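Local coordinates for periplasmic binding protein (Pseudomonas aeruginosa, PDB 2R79) that binds heme in the periplasm and probably delivers it to an inner-membrane transporter for uptake, at residues 200-203 / 204-207; 222-225 / 226-229. All blocks are in the same frame, centred on the assembly; numbering follows the deposited sequence.

How the contacts relate
Both contacts are local, each within one continuous run of eight residues: a turn after a strand in contact 1, a capped helix in contact 2. Helix 207-217 lies between them along the chain; their centres are about 18 Å apart and they do not touch. Contact 1 sits at the end of strand 197-202, closer to the centre of the folded chain, where the turn out of the sheet brings an arginine to the heme. Contact 2 lies farther out, at the one-turn helix 225-228, well away from the heme pocket. In contact 1 a buried carboxylate gathers backbone N-H groups; in contact 2 a hydroxyl caps a helix start, while arginines and an aspartate meet near the surface.

Contact 1. Residues 200-203 / 204-207; sequences IADR and SLEG. With HEM (protoporphyrin IX containing Fe), chain D.
Asp-202 reaches forward to the backbone of Ser-204 in an Asx turn, by which the chain leaves strand 197-202, and the same oxygen, OD1, takes the amide of Leu-205 in addition. Ser-204 N, at 2.8 Å from Asp-202 OD1, arrives nearly along the C-O axis, while Leu-205 N, 2.9 Å from the same oxygen, comes from above the carboxylate plane, 60° out of it. A chi1 of -162° swings CG away from the backbone N and beside the carbonyl carbon, bringing the carboxylate over the turn. OD1 also accepts from Ala-151 N, and OD2 from Gly-152 N, just beyond the neighbouring strand 143-150. Four backbone N-H groups thus satisfy this buried carboxylate, which probably helps keep it ionised. Leu-205 lies alongside, its CB 3.9 Å from Asp-202 CG, and its side chain packs on Ala-210 and Ala-213 of helix 207-217.

The turn, held this way, probably helps aim Arg-203 from the end of the strand into the heme pocket, which also holds Tyr-46, the axial ligand of the iron. The arginine chain is bent at chi3 (41°), and its aliphatic part runs over the porphyrin: CD is 4.0 Å from the heme iron. The guanidinium follows on, one face turned to the macrocycle, with pyrrole nitrogen NA 3.4 Å above its plane and over its centre. A propionate rises to meet the guanidinium edge in plane, so the arginine pairs its charge with a carboxylate while it lies over the macrocycle. Both terminal nitrogens close on a single oxygen of that propionate, with Arg-203 NH1 3.0 Å and Arg-203 NH2 3.1 Å from heme O2A.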
# COMPACT_ATOMS: atom_id res chain seq x y z
N ILE A 200 -3.34 26.82 1.41
CA ILE A 200 -1.93 26.78 1.03
C ILE A 200 -1.69 25.94 -0.21
O ILE A 200 -2.07 24.77 -0.27
CB ILE A 200 -1.09 26.15 2.15
CG1 ILE A 200 -1.41 26.83 3.48
CG2 ILE A 200 0.39 26.25 1.81
CD1 ILE A 200 -1.57 25.85 4.63
N ALA A 201 -1.05 26.54 -1.20
CA ALA A 201 -0.72 25.85 -2.43
C ALA A 201 0.80 25.85 -2.41
O ALA A 201 1.43 26.87 -2.69
CB ALA A 201 -1.24 26.60 -3.63
N ASP A 202 1.39 24.72 -2.05
CA ASP A 202 2.83 24.63 -1.98
C ASP A 202 3.39 23.88 -3.18
O ASP A 202 2.90 22.82 -3.56
CB ASP A 202 3.24 23.94 -0.68
CG ASP A 202 4.69 24.19 -0.33
OD1 ASP A 202 5.58 23.77 -1.10
OD2 ASP A 202 4.95 24.82 0.72
N ARG A 203 4.43 24.44 -3.79
CA ARG A 203 5.07 23.84 -4.95
C ARG A 203 5.84 22.56 -4.63
O ARG A 203 5.91 21.65 -5.45
CB ARG A 203 6.05 24.84 -5.57
CG ARG A 203 5.39 26.05 -6.20
CD ARG A 203 6.40 27.18 -6.36
NE ARG A 203 7.70 26.68 -6.80
CZ ARG A 203 8.79 27.44 -6.92
NH1 ARG A 203 8.75 28.73 -6.62
NH2 ARG A 203 9.93 26.89 -7.32
N SER A 204 6.41 22.48 -3.43
CA SER A 204 7.22 21.32 -3.03
C SER A 204 6.64 20.39 -1.97
O SER A 204 6.94 19.20 -1.97
CB SER A 204 8.58 21.80 -2.53
OG SER A 204 9.10 22.83 -3.35
N LEU A 205 5.82 20.92 -1.07
CA LEU A 205 5.26 20.12 0.02
C LEU A 205 3.76 19.85 -0.08
O LEU A 205 3.03 20.56 -0.76
CB LEU A 205 5.57 20.80 1.35
CG LEU A 205 7.04 21.08 1.66
CD1 LEU A 205 7.13 22.05 2.82
CD2 LEU A 205 7.77 19.79 1.97
N GLU A 206 3.32 18.82 0.65
CA GLU A 206 1.92 18.44 0.67
C GLU A 206 1.49 18.07 2.10
O GLU A 206 2.33 17.91 2.98
CB GLU A 206 1.72 17.25 -0.28
CG GLU A 206 0.31 16.70 -0.34
CD GLU A 206 0.15 15.67 -1.45
OE1 GLU A 206 1.02 14.78 -1.55
OE2 GLU A 206 -0.84 15.76 -2.22
N GLY A 207 0.18 17.97 2.33
CA GLY A 207 -0.34 17.61 3.64
C GLY A 207 0.30 18.27 4.86
O GLY A 207 0.59 19.47 4.86
CHA HEM D . 9.37 30.11 -10.27
CHB HEM D . 8.02 25.38 -10.30
CHC HEM D . 3.42 26.71 -9.50
CHD HEM D . 4.71 31.41 -9.55
C1A HEM D . 9.42 28.70 -10.36
C2A HEM D . 10.62 27.88 -10.51
C3A HEM D . 10.22 26.57 -10.55
C4A HEM D . 8.79 26.56 -10.38
CMA HEM D . 11.11 25.35 -10.78
CAA HEM D . 12.08 28.34 -10.59
CBA HEM D . 12.75 28.51 -9.24
CGA HEM D . 12.22 29.70 -8.46
O1A HEM D . 12.45 30.86 -8.89
O2A HEM D . 11.56 29.49 -7.42
C1B HEM D . 6.62 25.32 -10.17
C2B HEM D . 5.84 24.10 -10.08
C3B HEM D . 4.54 24.48 -9.84
C4B HEM D . 4.53 25.93 -9.81
CMB HEM D . 6.35 22.67 -10.29
CAB HEM D . 3.42 23.65 -9.70
CBB HEM D . 3.38 22.51 -8.97
C1C HEM D . 3.38 28.11 -9.46
C2C HEM D . 2.20 28.89 -9.10
C3C HEM D . 2.56 30.19 -9.06
C4C HEM D . 3.95 30.24 -9.48
CMC HEM D . 0.80 28.35 -8.84
CAC HEM D . 1.80 31.22 -8.50
CBC HEM D . 1.10 32.13 -9.23
C1D HEM D . 6.08 31.46 -9.79
C2D HEM D . 6.84 32.69 -9.77
C3D HEM D . 8.13 32.36 -10.00
C4D HEM D . 8.20 30.89 -10.11
CMD HEM D . 6.30 34.10 -9.54
CAD HEM D . 9.21 33.41 -10.23
CBD HEM D . 9.81 33.48 -11.64
CGD HEM D . 8.81 33.92 -12.71
O1D HEM D . 9.23 34.04 -13.88
O2D HEM D . 7.62 34.16 -12.39
NA HEM D . 8.29 27.86 -10.30
NB HEM D . 5.81 26.45 -10.06
NC HEM D . 4.45 28.95 -9.71
ND HEM D . 6.91 30.36 -10.01
FE HEM D . 6.35 28.42 -10.21

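Contact 2. Residues 222-225 / 226-229; sequences APTR and AARD
Thr-224 OG1 is gripped from two directions: it accepts from Ala-227 N at 3.2 Å and gives its own proton to the carbonyl of Leu-221. The first bond makes Thr-224 the N-cap of the short helix 225-228. That helix lies in the link between helix 207-217 and strand 232-235, and Thr-224 and Arg-225 pack on loop 194-196 before strand 197-202. With chi1 at 66° the hydroxyl stands between the backbone N and the carbonyl carbon, facing the first turn, where the CB of Ala-226 also packs 3.6 Å from Thr-224 OG1.

The backbone completes a single helical turn. Arg-228 N donates to Thr-224 O at 3.0 Å, and Asp-229 N to Arg-225 O at 2.8 Å, after which Asp-229 is the first residue to leave helical angles. The CB of Ala-227 points back toward the preceding loop and rests 3.5 Å from Ala-222 O, and the Ala-227 carbonyl accepts from Lys-216 of a neighbouring subunit.

Arg-228 crosses Arg-225 at a slant, their guanidinium planes 76° apart, and one face of the Arg-228 guanidinium lies over the Arg-225 stem, NH2 3.3 Å from Arg-225 CG. The two ends then diverge: Arg-225 NH2 bonds the carbonyl of Asp-194, whereas Arg-228 NH1 forms a salt bridge with Asp-229 OD1 at 2.9 Å, using that oxygen's syn lone pair. Arg-228 NH2 also hydrogen-bonds a glycerol, probably from the crystallisation liquor. Because one arginine meets the other's methylenes and each guanidinium has its own acceptor, the nearness of two like charges probably costs this small helix little.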
# COMPACT_ATOMS: atom_id res chain seq x y z
N ALA A 222 0.30 30.89 13.58
CA ALA A 222 -0.20 30.00 14.62
C ALA A 222 -1.30 30.62 15.48
O ALA A 222 -2.12 29.91 16.05
CB ALA A 222 0.95 29.54 15.50
N PRO A 223 -1.32 31.96 15.62
CA PRO A 223 -2.37 32.58 16.44
C PRO A 223 -3.62 32.97 15.67
O PRO A 223 -4.51 33.63 16.22
CB PRO A 223 -1.66 33.79 17.04
CG PRO A 223 -0.76 34.20 15.94
CD PRO A 223 -0.17 32.87 15.50
N THR A 224 -3.71 32.57 14.41
CA THR A 224 -4.89 32.89 13.61
C THR A 224 -5.99 31.88 13.91
O THR A 224 -5.71 30.77 14.36
CB THR A 224 -4.58 32.82 12.10
OG1 THR A 224 -4.28 31.47 11.73
CG2 THR A 224 -3.39 33.70 11.77
N ARG A 225 -7.23 32.26 13.68
CA ARG A 225 -8.33 31.34 13.92
C ARG A 225 -8.14 30.11 13.03
O ARG A 225 -8.47 28.99 13.42
CB ARG A 225 -9.66 32.03 13.59
CG ARG A 225 -10.05 33.12 14.59
CD ARG A 225 -11.36 33.82 14.20
NE ARG A 225 -11.24 34.53 12.93
CZ ARG A 225 -12.20 35.25 12.38
NH1 ARG A 225 -13.37 35.37 12.99
NH2 ARG A 225 -12.01 35.86 11.22
N ALA A 226 -7.58 30.32 11.84
CA ALA A 226 -7.33 29.24 10.89
C ALA A 226 -6.48 28.14 11.53
O ALA A 226 -6.84 26.97 11.49
CB ALA A 226 -6.63 29.79 9.64
N ALA A 227 -5.35 28.52 12.13
CA ALA A 227 -4.47 27.55 12.78
C ALA A 227 -5.15 26.93 14.01
O ALA A 227 -5.06 25.73 14.23
CB ALA A 227 -3.15 28.22 13.19
N ARG A 228 -5.82 27.77 14.79
CA ARG A 228 -6.50 27.32 16.00
C ARG A 228 -7.60 26.28 15.74
O ARG A 228 -7.71 25.30 16.47
CB ARG A 228 -7.09 28.52 16.74
CG ARG A 228 -7.82 28.17 18.04
CD ARG A 228 -9.28 28.55 17.95
NE ARG A 228 -9.47 30.00 17.99
CZ ARG A 228 -10.57 30.62 17.58
NH1 ARG A 228 -11.59 29.93 17.09
NH2 ARG A 228 -10.65 31.94 17.66
N ASP A 229 -8.39 26.50 14.70
CA ASP A 229 -9.47 25.58 14.40
C ASP A 229 -9.10 24.46 13.43
O ASP A 229 -9.96 23.75 12.94
CB ASP A 229 -10.68 26.35 13.86
CG ASP A 229 -11.15 27.44 14.82
OD1 ASP A 229 -11.13 27.21 16.05
OD2 ASP A 229 -11.54 28.53 14.34